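VWFA domain-containing protein (PDB 3IBS) is of unknown function, but its von Willebrand factor type A domain binds magnesium and is probably the soluble part of a membrane-anchored Bat-type protein. Local coordinates at residues A[10-14]-A[110-114]; A[17-21]-A[34-38]; A[147-151]-A[193-197]. One frame throughout, in Å; residues are numbered along the deposited sequence. Where two conformers were deposited one is given.

Contact 1. Residues A[10-14]-A[110-114]; sequences KGVEV and GVGRA
Near-identical first torsions set E13 and R113 beside one another: in both, CG stands opposite the carbonyl carbon and next to the backbone N (chi1 -62° and -59°), and the extended chains then run the same way on one side of the sheet. The result is a salt bridge, R113 NE to E13 OE1 at 3.0 Å. It is not a coplanar pair, since the carboxylate and guanidinium planes stand 84° apart and the N-H meets OE1 from above the carboxylate plane. The second contact, R113 NH2 to the same oxygen, is weak. V111 CB lies over one face of the R113 guanidinium, 3.5 Å above its plane and offset toward the rim. The T106 hydroxyl is hydrogen-bonded to both E13 OE2 and R113 NH2, and the carbonyl of Q108 also accepts from NH2.

The parallel pairing shows in two bonds of the main chain: E13 N donates to G112 O at 3.0 Å, and A114 N to E13 O at 2.9 Å. Ahead of these bonds a water links the two segments, accepting from G112 N and lying close to G11 O. G112 suits its place, because a CB there would come within 3.1 Å of V12 CG1. The V111 side chain crosses that of E13 at about a right angle, with V111 CG1 4.0 Å from E13 CG.

Here strand 13-19 gains strand 113-119 as a parallel neighbour, while backbone bonds from V12 and V14 to K52 and G54 secure strand 52-58 on its other edge. V12 and A114 face helix 200-214, whereas E13 and R113 lie against F105.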
loop_
_atom_site.group_PDB
_atom_site.type_symbol
_atom_site.label_atom_id
_atom_site.label_comp_id
_atom_site.label_asym_id
_atom_site.label_seq_id
_atom_site.Cartn_x
_atom_site.Cartn_y
_atom_site.Cartn_z
ATOM N N LYS A 10 -37.422 -10.808 26.481
ATOM C CA LYS A 10 -36.137 -11.581 26.404
ATOM C C LYS A 10 -34.991 -10.707 25.904
ATOM O O LYS A 10 -34.210 -11.116 25.037
ATOM C CB LYS A 10 -36.311 -12.833 25.520
ATOM C CG LYS A 10 -37.037 -12.585 24.174
ATOM C CD LYS A 10 -37.288 -13.882 23.401
ATOM C CE LYS A 10 -38.413 -14.692 24.029
ATOM N NZ LYS A 10 -38.385 -16.104 23.567
ATOM N N GLY A 11 -34.897 -9.491 26.438
ATOM C CA GLY A 11 -33.867 -8.541 25.998
ATOM C C GLY A 11 -32.458 -8.926 26.430
ATOM O O GLY A 11 -32.267 -9.499 27.500
ATOM N N VAL A 12 -31.466 -8.617 25.596
ATOM C CA VAL A 12 -30.074 -8.841 25.970
ATOM C C VAL A 12 -29.308 -7.525 26.042
ATOM O O VAL A 12 -29.829 -6.481 25.649
ATOM C CB VAL A 12 -29.352 -9.858 25.036
ATOM C CG1 VAL A 12 -30.063 -11.193 25.095
ATOM C CG2 VAL A 12 -29.278 -9.358 23.603
ATOM N N GLU A 13 -28.094 -7.598 26.582
ATOM C CA GLU A 13 -27.194 -6.477 26.667
ATOM C C GLU A 13 -25.933 -6.812 25.867
ATOM O O GLU A 13 -25.300 -7.866 26.077
ATOM C CB GLU A 13 -26.872 -6.163 28.123
ATOM C CG GLU A 13 -28.126 -5.763 28.944
ATOM C CD GLU A 13 -27.859 -5.438 30.417
ATOM O OE1 GLU A 13 -26.701 -5.496 30.897
ATOM O OE2 GLU A 13 -28.857 -5.122 31.113
ATOM N N VAL A 14 -25.593 -5.925 24.932
ATOM C CA VAL A 14 -24.474 -6.153 24.021
ATOM C C VAL A 14 -23.510 -4.961 24.113
ATOM O O VAL A 14 -23.911 -3.803 23.902
ATOM C CB VAL A 14 -24.969 -6.332 22.551
ATOM C CG1 VAL A 14 -23.779 -6.419 21.579
ATOM C CG2 VAL A 14 -25.840 -7.570 22.410
ATOM N N GLY A 110 -30.119 -12.620 35.377
ATOM C CA GLY A 110 -31.059 -13.307 34.480
ATOM C C GLY A 110 -31.071 -12.778 33.048
ATOM O O GLY A 110 -31.975 -13.098 32.268
ATOM N N VAL A 111 -30.067 -11.979 32.692
ATOM C CA VAL A 111 -30.042 -11.312 31.392
ATOM C C VAL A 111 -28.870 -11.828 30.554
ATOM O O VAL A 111 -27.747 -11.897 31.039
ATOM C CB VAL A 111 -29.960 -9.767 31.571
ATOM C CG1 VAL A 111 -30.009 -9.053 30.230
ATOM C CG2 VAL A 111 -31.109 -9.271 32.465
ATOM N N GLY A 112 -29.141 -12.200 29.306
ATOM C CA GLY A 112 -28.086 -12.593 28.365
ATOM C C GLY A 112 -27.196 -11.398 28.072
ATOM O O GLY A 112 -27.686 -10.289 27.850
ATOM N N ARG A 113 -25.886 -11.607 28.111
ATOM C CA ARG A 113 -24.945 -10.521 27.910
ATOM C C ARG A 113 -23.798 -10.962 27.024
ATOM O O ARG A 113 -23.233 -12.054 27.213
ATOM C CB ARG A 113 -24.392 -10.018 29.247
ATOM C CG ARG A 113 -25.462 -9.516 30.217
ATOM C CD ARG A 113 -24.855 -8.966 31.476
ATOM N NE ARG A 113 -25.805 -8.078 32.122
ATOM C CZ ARG A 113 -26.699 -8.448 33.039
ATOM N NH1 ARG A 113 -26.779 -9.713 33.440
ATOM N NH2 ARG A 113 -27.518 -7.545 33.548
ATOM N N ALA A 114 -23.456 -10.111 26.062
ATOM C CA ALA A 114 -22.352 -10.392 25.146
ATOM C C ALA A 114 -21.401 -9.207 25.029
ATOM O O ALA A 114 -21.830 -8.037 25.081
ATOM C CB ALA A 114 -22.888 -10.766 23.769
HETATM O O HOH W 1 -31.901 -11.788 28.383
#

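Contact 2. Residues A[17-21]-A[34-38]; sequences ALDIS and LEKAK. With MG (magnesium ion), chain I.
The flat groups belong to D19, whose peptide oxygen meets L34 CD1 at 4.0 Å and whose carboxylate is bonded through both oxygens. OD1 accepts twice: from S21 N, nearly along the C-O axis, which makes an Asx turn, and from S21 OG at 2.7 Å, on the syn lone pair. OD2 receives a metal-bound water and also bonds to the T119 hydroxyl. This is the DxSxS pattern of a metal ion-dependent adhesion site (MIDAS), as in other von Willebrand factor A domains, placed where strand 13-19 ends. D19 is thus a second-shell residue in this model, orienting S21 and one water. S21 OG binds the magnesium ion at 2.2 Å, and S23 with four waters completes six ligands. D120, a magnesium-binding residue of this protein that does not bind the ion in this chain, lies about 4 Å from D19, side chain to side chain.

Behind the site the first beta-alpha unit is sealed by aliphatic packing. Strand 17-19 and helix 34-38 run nearly antiparallel, at 158°, with their axes 9.7 Å apart at closest approach. L18 holds CG opposite its backbone N (chi1 173°), which sends the branch across to the helix; there CD2 meets L34 CD1 at 3.7 Å, the two leucines crossing at about a right angle. Cutting L18 back to an alanine removes both delta methyls and would probably open a gap between strand and helix, where L34 CD1 and A37 CB lose a neighbour. Two residues on from L18, I20 lies alongside L34, CG2 to CD1 at 4.1 Å. I118 of strand 113-119 touches both L18 and A37, and L18 CD1 rests on the A37 CB methyl at 3.7 Å.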
loop_
_atom_site.group_PDB
_atom_site.type_symbol
_atom_site.label_atom_id
_atom_site.label_comp_id
_atom_site.label_asym_id
_atom_site.label_seq_id
_atom_site.Cartn_x
_atom_site.Cartn_y
_atom_site.Cartn_z
ATOM N N ALA A 17 -16.604 -3.739 21.682
ATOM C CA ALA A 17 -15.310 -3.181 22.043
ATOM C C ALA A 17 -14.540 -3.057 20.739
ATOM O O ALA A 17 -14.114 -4.045 20.170
ATOM C CB ALA A 17 -14.587 -4.111 23.042
ATOM N N LEU A 18 -14.410 -1.834 20.252
ATOM C CA LEU A 18 -13.888 -1.607 18.910
ATOM C C LEU A 18 -12.441 -1.098 18.956
ATOM O O LEU A 18 -12.145 -0.059 19.545
ATOM C CB LEU A 18 -14.794 -0.616 18.170
ATOM C CG LEU A 18 -14.359 -0.103 16.788
ATOM C CD1 LEU A 18 -14.187 -1.264 15.774
ATOM C CD2 LEU A 18 -15.394 0.936 16.279
ATOM N N ASP A 19 -11.566 -1.829 18.285
ATOM C CA ASP A 19 -10.185 -1.423 18.047
ATOM C C ASP A 19 -10.186 -0.183 17.161
ATOM O O ASP A 19 -10.711 -0.223 16.047
ATOM C CB ASP A 19 -9.448 -2.585 17.339
ATOM C CG ASP A 19 -7.929 -2.397 17.294
ATOM O OD1 ASP A 19 -7.465 -1.236 17.210
ATOM O OD2 ASP A 19 -7.190 -3.420 17.332
ATOM N N ILE A 20 -9.627 0.926 17.665
ATOM C CA ILE A 20 -9.432 2.133 16.864
ATOM C C ILE A 20 -7.934 2.526 16.731
ATOM O O ILE A 20 -7.595 3.686 16.460
ATOM C CB ILE A 20 -10.279 3.334 17.374
ATOM C CG1 ILE A 20 -9.827 3.804 18.776
ATOM C CG2 ILE A 20 -11.788 2.989 17.291
ATOM C CD1 ILE A 20 -10.270 5.285 19.142
ATOM N N SER A 21 -7.039 1.568 16.921
ATOM C CA SER A 21 -5.611 1.821 16.668
ATOM C C SER A 21 -5.363 2.081 15.163
ATOM O O SER A 21 -6.240 1.804 14.331
ATOM C CB SER A 21 -4.753 0.660 17.160
ATOM O OG SER A 21 -4.971 -0.501 16.390
ATOM N N LEU A 34 -11.665 -0.140 9.932
ATOM C CA LEU A 34 -12.485 0.596 10.882
ATOM C C LEU A 34 -13.860 0.953 10.308
ATOM O O LEU A 34 -14.880 0.819 10.995
ATOM C CB LEU A 34 -11.771 1.879 11.333
ATOM C CG LEU A 34 -12.511 2.747 12.341
ATOM C CD1 LEU A 34 -13.031 1.947 13.563
ATOM C CD2 LEU A 34 -11.625 3.911 12.790
ATOM N N GLU A 35 -13.882 1.431 9.070
ATOM C CA GLU A 35 -15.144 1.905 8.483
ATOM C C GLU A 35 -16.098 0.730 8.190
ATOM O O GLU A 35 -17.314 0.846 8.370
ATOM C CB GLU A 35 -14.887 2.808 7.271
ATOM C CG GLU A 35 -16.023 3.743 6.922
ATOM C CD GLU A 35 -16.383 4.725 8.058
ATOM O OE1 GLU A 35 -17.548 5.151 8.078
ATOM O OE2 GLU A 35 -15.527 5.059 8.929
ATOM N N LYS A 36 -15.532 -0.396 7.769
ATOM C CA LYS A 36 -16.260 -1.661 7.656
ATOM C C LYS A 36 -16.809 -2.098 9.020
ATOM O O LYS A 36 -17.969 -2.507 9.127
ATOM C CB LYS A 36 -15.354 -2.753 7.082
ATOM C CG LYS A 36 -15.969 -4.195 7.081
ATOM C CD LYS A 36 -17.140 -4.296 6.113
ATOM C CE LYS A 36 -17.746 -5.704 6.075
ATOM N NZ LYS A 36 -18.657 -5.848 4.869
ATOM N N ALA A 37 -16.001 -1.999 10.070
ATOM C CA ALA A 37 -16.508 -2.315 11.408
ATOM C C ALA A 37 -17.706 -1.436 11.783
ATOM O O ALA A 37 -18.671 -1.909 12.351
ATOM C CB ALA A 37 -15.404 -2.156 12.446
ATOM N N LYS A 38 -17.634 -0.149 11.489
ATOM C CA LYS A 38 -18.735 0.751 11.819
ATOM C C LYS A 38 -20.016 0.394 11.064
ATOM O O LYS A 38 -21.106 0.351 11.632
ATOM C CB LYS A 38 -18.315 2.221 11.584
ATOM C CG LYS A 38 -17.305 2.688 12.616
ATOM C CD LYS A 38 -16.496 3.904 12.192
ATOM C CE LYS A 38 -17.316 5.165 12.088
ATOM N NZ LYS A 38 -16.373 6.315 12.116
HETATM MG MG MG I . -3.455 -1.918 15.795
HETATM O O HOH W 2 -4.692 -3.433 16.298
HETATM O O HOH W 3 -1.957 -3.273 15.310
HETATM O O HOH W 4 -2.246 -0.327 15.240
HETATM O O HOH W 5 -2.693 -1.719 17.743
#

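Contact 3. Residues A[147-151]-A[193-197]; sequences VGMPE and VRVDN
Polar contact between R194 and the carbonyl of G148 is weak. R194 NH2 and NE both lie near G148 O, at 3.3 and 3.4 Å, yet the angles at hydrogen are only 124° and 125°, so the oxygen is shared by two bent bonds. The side chain gets there by being stretched: CG lies opposite the backbone N (chi1 -169°) and the chain stays extended to NE.

M149 and P150 also touch the same guanidinium. The CA of selenomethionine M149 sits at its edge, in its plane, 3.6 Å from NH2. The P150 and R194 side chains come from opposite directions, with P150 CD 3.7 Å from R194 NH2, oblique to the guanidinium. The carboxylate of E151 carries the opposite charge but stays apart, OE1 being 4.7 Å from R194 NH2.

The apolar side-chain pair across the two segments is V147 with V195, which lie side by side. V147 CG1 is 4.0 Å from V195 CB. V147 and M149 were each modelled in two conformers, so these details are less certain.

The loop leaving strand 140-147 thus turns beside the outermost strand, 191-195, where backbone bonds from V193 and V195 to V144 and G146 join the two. It runs close to the metal-site end of the sheet, G148 being about 6 Å from the D120 side chain, and G148 has backbone angles at which a CB would jam against the preceding carbonyl oxygen. V195 faces K36 and L40 of helix 33-46, P150 and R194 touch E178 of helix 178-187, and E151 O bonds to R165 of the second subunit.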
loop_
_atom_site.group_PDB
_atom_site.type_symbol
_atom_site.label_atom_id
_atom_site.label_comp_id
_atom_site.label_asym_id
_atom_site.label_seq_id
_atom_site.Cartn_x
_atom_site.Cartn_y
_atom_site.Cartn_z
ATOM N N VAL A 147 -10.919 -8.504 11.732
ATOM C CA VAL A 147 -10.948 -7.720 10.510
ATOM C C VAL A 147 -9.557 -7.671 9.907
ATOM O O VAL A 147 -8.568 -7.508 10.621
ATOM C CB VAL A 147 -11.428 -6.267 10.776
ATOM C CG1 VAL A 147 -12.188 -5.723 9.573
ATOM C CG2 VAL A 147 -12.286 -6.219 12.000
ATOM N N GLY A 148 -9.487 -7.806 8.586
ATOM C CA GLY A 148 -8.246 -7.614 7.860
ATOM C C GLY A 148 -7.741 -8.904 7.249
ATOM O O GLY A 148 -8.340 -9.955 7.447
HETATM N N MSE A 149 -6.661 -8.828 6.477
HETATM C CA MSE A 149 -6.103 -10.019 5.856
HETATM C C MSE A 149 -4.912 -10.498 6.693
HETATM O O MSE A 149 -4.046 -9.699 7.054
HETATM C CB MSE A 149 -5.658 -9.739 4.408
HETATM C CG MSE A 149 -6.753 -9.353 3.394
HETATM SE SE MSE A 149 -5.893 -8.748 1.717
HETATM C CE MSE A 149 -7.448 -8.088 0.716
ATOM N N PRO A 150 -4.880 -11.796 7.004
ATOM C CA PRO A 150 -3.721 -12.433 7.665
ATOM C C PRO A 150 -2.400 -12.193 6.899
ATOM O O PRO A 150 -1.337 -12.107 7.519
ATOM C CB PRO A 150 -4.068 -13.936 7.624
ATOM C CG PRO A 150 -5.561 -13.981 7.480
ATOM C CD PRO A 150 -5.945 -12.774 6.692
ATOM N N GLU A 151 -2.494 -12.074 5.567
ATOM C CA GLU A 151 -1.352 -11.886 4.673
ATOM C C GLU A 151 -0.766 -10.456 4.710
ATOM O O GLU A 151 0.315 -10.231 4.169
ATOM C CB GLU A 151 -1.715 -12.276 3.212
ATOM C CG GLU A 151 -2.413 -13.666 3.007
ATOM C CD GLU A 151 -3.936 -13.688 3.322
ATOM O OE1 GLU A 151 -4.545 -12.639 3.615
ATOM O OE2 GLU A 151 -4.540 -14.785 3.281
ATOM N N VAL A 193 -15.426 -14.923 14.057
ATOM C CA VAL A 193 -15.706 -14.859 12.634
ATOM C C VAL A 193 -14.791 -13.826 11.998
ATOM O O VAL A 193 -14.487 -12.770 12.607
ATOM C CB VAL A 193 -17.222 -14.640 12.316
ATOM C CG1 VAL A 193 -17.766 -13.362 12.958
ATOM C CG2 VAL A 193 -17.501 -14.674 10.772
ATOM N N ARG A 194 -14.306 -14.157 10.807
ATOM C CA ARG A 194 -13.506 -13.227 10.051
ATOM C C ARG A 194 -14.415 -12.295 9.266
ATOM O O ARG A 194 -15.382 -12.716 8.622
ATOM C CB ARG A 194 -12.549 -13.951 9.098
ATOM C CG ARG A 194 -11.501 -13.022 8.463
ATOM C CD ARG A 194 -10.711 -13.767 7.418
ATOM N NE ARG A 194 -9.776 -12.915 6.681
ATOM C CZ ARG A 194 -9.906 -12.575 5.394
ATOM N NH1 ARG A 194 -10.965 -12.979 4.689
ATOM N NH2 ARG A 194 -8.987 -11.811 4.810
ATOM N N VAL A 195 -14.093 -11.017 9.319
ATOM C CA VAL A 195 -14.848 -10.047 8.576
ATOM C C VAL A 195 -14.179 -9.971 7.187
ATOM O O VAL A 195 -12.967 -9.830 7.092
ATOM C CB VAL A 195 -14.862 -8.681 9.292
ATOM C CG1 VAL A 195 -15.538 -7.612 8.437
ATOM C CG2 VAL A 195 -15.560 -8.788 10.661
ATOM N N ASP A 196 -14.963 -10.145 6.132
ATOM C CA ASP A 196 -14.509 -9.844 4.764
ATOM C C ASP A 196 -15.479 -8.835 4.112
ATOM O O ASP A 196 -16.198 -8.133 4.818
ATOM C CB ASP A 196 -14.363 -11.130 3.943
ATOM C CG ASP A 196 -15.662 -11.919 3.844
ATOM O OD1 ASP A 196 -16.759 -11.324 3.993
ATOM O OD2 ASP A 196 -15.582 -13.146 3.612
ATOM N N ASN A 197 -15.515 -8.763 2.783
ATOM C CA ASN A 197 -16.334 -7.745 2.114
ATOM C C ASN A 197 -17.842 -8.022 2.064
ATOM O O ASN A 197 -18.637 -7.115 1.820
ATOM C CB ASN A 197 -15.768 -7.413 0.731
ATOM C CG ASN A 197 -14.444 -6.671 0.816
ATOM O OD1 ASN A 197 -14.312 -5.690 1.556
ATOM N ND2 ASN A 197 -13.449 -7.143 0.065
#

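From the N terminus, residues 10-14 start strand 13-19 and meet 110-114, so contact 1 closes a loop of 95 residues and joins two parallel strands at the N-terminal ends of the two strands. Nested inside that loop, contact 2 uses the far end of the same strand and folds helix 33-46 back over it; the two centres are 23 Å apart. Contact 3 opens only after contact 1 has closed, tying the loop after strand 140-147 to edge strand 191-195. It lies in series with both, none crossing. K36 of contact 2 packs on V195 and D196 of contact 3, so helix 33-46 bridges central and edge strands.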